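Local coordinates for autophagy protein 5 (PDB 2DYO) that takes part in autophagic vesicle formation and cytoplasm-to-vacuole transport, and is required for nucleophagy and mitophagy in yeast, at residues W76-K81 against H122-D127. Sequence-based numbering, arbitrary orientation.
Sequences WFEHNK and HLVMGD
The indole of Trp76 reaches across to the neighbouring strand obliquely, its six-membered ring against the backbone of Gly126, with CZ3 3.8 Å from Gly126 N; the imidazole of His122 instead offers an edge, CD2 lying 3.3 Å from Glu78 O in the ring plane. Both belong to an antiparallel strand pair in the five-stranded mixed sheet, order 2-1-5-3-4, of a ubiquitin-like fold, in which 118-126 is flanked by 15-22 and 74-79. Trp76 and Val124 form one hydrogen-bonded pair (Trp76 N to Val124 O 3.0 Å, Val124 N to Trp76 O 2.9 Å), and Glu78 and His122 form another. Between them the non-hydrogen-bonded pair Phe77 and Leu123 points to the face opposite Trp76, Glu78, His122 and Val124, where helix 52-59 packs; Phe77 CE2 meets Leu123 CG at 4.3 Å, and His122 O lies at the edge of the phenyl ring. With chi1 at 68°, Trp76 CG sits between its own N and carbonyl carbon, and the indole lies on the Glu78 side of the sheet. There NE1 donates to Glu78 OE2 (2.9 Å), which it meets on the anti side of the carboxylate. Replacing Trp76 by an alanine would probably leave that carboxylate without its indole donor and uncover the backbone at Gly126. Pro130 also touches the Trp76 side chain. Glu78 is extended beyond CG, which brings its carboxylate obliquely across Val124, with CD 4.0 Å from the methyl CG2.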
loop_
_atom_site.group_PDB
_atom_site.type_symbol
_atom_site.label_atom_id
_atom_site.label_comp_id
_atom_site.label_asym_id
_atom_site.label_seq_id
_atom_site.Cartn_x
_atom_site.Cartn_y
_atom_site.Cartn_z
ATOM N N TRP A 76 5.227 -15.503 6.295
ATOM C CA TRP A 76 4.667 -14.159 6.407
ATOM C C TRP A 76 5.770 -13.139 6.670
ATOM O O TRP A 76 6.897 -13.504 7.027
ATOM C CB TRP A 76 3.599 -14.108 7.511
ATOM C CG TRP A 76 4.099 -14.290 8.917
ATOM C CD1 TRP A 76 4.580 -13.322 9.751
ATOM C CD2 TRP A 76 4.143 -15.515 9.661
ATOM N NE1 TRP A 76 4.916 -13.866 10.968
ATOM C CE2 TRP A 76 4.660 -15.210 10.939
ATOM C CE3 TRP A 76 3.797 -16.843 9.370
ATOM C CZ2 TRP A 76 4.839 -16.185 11.929
ATOM C CZ3 TRP A 76 3.976 -17.813 10.355
ATOM C CH2 TRP A 76 4.493 -17.475 11.618
ATOM N N PHE A 77 5.453 -11.863 6.473
ATOM C CA PHE A 77 6.427 -10.803 6.686
ATOM C C PHE A 77 6.351 -10.208 8.074
ATOM O O PHE A 77 5.297 -10.202 8.712
ATOM C CB PHE A 77 6.238 -9.671 5.677
ATOM C CG PHE A 77 6.452 -10.077 4.252
ATOM C CD1 PHE A 77 5.372 -10.185 3.380
ATOM C CD2 PHE A 77 7.733 -10.316 3.767
ATOM C CE1 PHE A 77 5.566 -10.520 2.045
ATOM C CE2 PHE A 77 7.938 -10.652 2.429
ATOM C CZ PHE A 77 6.849 -10.752 1.569
ATOM N N GLU A 78 7.485 -9.697 8.532
ATOM C CA GLU A 78 7.561 -9.066 9.833
ATOM C C GLU A 78 8.418 -7.814 9.782
ATOM O O GLU A 78 9.271 -7.658 8.906
ATOM C CB GLU A 78 8.112 -10.048 10.872
ATOM C CG GLU A 78 7.024 -10.830 11.585
ATOM C CD GLU A 78 7.566 -11.797 12.617
ATOM O OE1 GLU A 78 8.628 -11.510 13.211
ATOM O OE2 GLU A 78 6.918 -12.840 12.845
ATOM N N HIS A 79 8.156 -6.911 10.714
ATOM C CA HIS A 79 8.896 -5.668 10.832
ATOM C C HIS A 79 9.168 -5.515 12.321
ATOM O O HIS A 79 8.241 -5.404 13.125
ATOM C CB HIS A 79 8.069 -4.493 10.303
ATOM C CG HIS A 79 8.718 -3.159 10.508
ATOM N ND1 HIS A 79 8.532 -2.410 11.650
ATOM C CD2 HIS A 79 9.569 -2.452 9.728
ATOM C CE1 HIS A 79 9.241 -1.298 11.564
ATOM N NE2 HIS A 79 9.879 -1.299 10.408
ATOM N N ASN A 80 10.443 -5.539 12.683
ATOM C CA ASN A 80 10.841 -5.438 14.078
ATOM C C ASN A 80 10.088 -6.464 14.926
ATOM O O ASN A 80 9.494 -6.128 15.948
ATOM C CB ASN A 80 10.596 -4.020 14.612
ATOM C CG ASN A 80 11.543 -2.991 14.000
ATOM O OD1 ASN A 80 12.652 -3.325 13.576
ATOM N ND2 ASN A 80 11.116 -1.732 13.971
ATOM N N LYS A 81 10.109 -7.717 14.479
ATOM C CA LYS A 81 9.462 -8.814 15.193
ATOM C C LYS A 81 7.933 -8.740 15.256
ATOM O O LYS A 81 7.299 -9.558 15.923
ATOM C CB LYS A 81 10.036 -8.907 16.610
ATOM C CG LYS A 81 11.527 -9.241 16.656
ATOM C CD LYS A 81 11.767 -10.745 16.580
ATOM C CE LYS A 81 13.245 -11.084 16.421
ATOM N NZ LYS A 81 13.750 -10.772 15.051
ATOM N N HIS A 122 11.305 -8.555 7.109
ATOM C CA HIS A 122 11.903 -9.860 7.359
ATOM C C HIS A 122 10.917 -10.964 6.981
ATOM O O HIS A 122 9.761 -10.943 7.404
ATOM C CB HIS A 122 12.269 -9.989 8.842
ATOM C CG HIS A 122 12.950 -8.778 9.403
ATOM N ND1 HIS A 122 14.303 -8.732 9.667
ATOM C CD2 HIS A 122 12.466 -7.552 9.720
ATOM C CE1 HIS A 122 14.624 -7.533 10.120
ATOM N NE2 HIS A 122 13.528 -6.796 10.161
ATOM N N LEU A 123 11.380 -11.919 6.178
ATOM C CA LEU A 123 10.552 -13.047 5.755
ATOM C C LEU A 123 10.709 -14.119 6.832
ATOM O O LEU A 123 11.823 -14.571 7.098
ATOM C CB LEU A 123 11.049 -13.597 4.415
ATOM C CG LEU A 123 10.085 -14.254 3.416
ATOM C CD1 LEU A 123 10.832 -15.347 2.690
ATOM C CD2 LEU A 123 8.856 -14.827 4.105
ATOM N N VAL A 124 9.597 -14.529 7.432
ATOM C CA VAL A 124 9.615 -15.526 8.500
ATOM C C VAL A 124 8.701 -16.725 8.227
ATOM O O VAL A 124 7.815 -16.663 7.374
ATOM C CB VAL A 124 9.181 -14.875 9.836
ATOM C CG1 VAL A 124 9.195 -15.896 10.954
ATOM C CG2 VAL A 124 10.101 -13.716 10.164
ATOM N N MET A 125 8.931 -17.821 8.949
ATOM C CA MET A 125 8.111 -19.021 8.809
ATOM C C MET A 125 7.697 -19.523 10.188
ATOM O O MET A 125 8.274 -19.121 11.199
ATOM C CB MET A 125 8.870 -20.126 8.075
ATOM C CG MET A 125 10.055 -20.691 8.836
ATOM S SD MET A 125 10.614 -22.229 8.088
ATOM C CE MET A 125 11.602 -21.619 6.751
ATOM N N GLY A 126 6.700 -20.400 10.224
ATOM C CA GLY A 126 6.230 -20.933 11.490
ATOM C C GLY A 126 5.042 -21.863 11.333
ATOM O O GLY A 126 4.529 -22.041 10.227
ATOM N N ASP A 127 4.607 -22.459 12.440
ATOM C CA ASP A 127 3.474 -23.378 12.425
ATOM C C ASP A 127 2.199 -22.697 12.900
ATOM O O ASP A 127 1.120 -22.929 12.355
ATOM C CB ASP A 127 3.765 -24.595 13.310
ATOM C CG ASP A 127 4.845 -25.490 12.733
ATOM O OD1 ASP A 127 4.659 -25.996 11.605
ATOM O OD2 ASP A 127 5.878 -25.688 13.407
#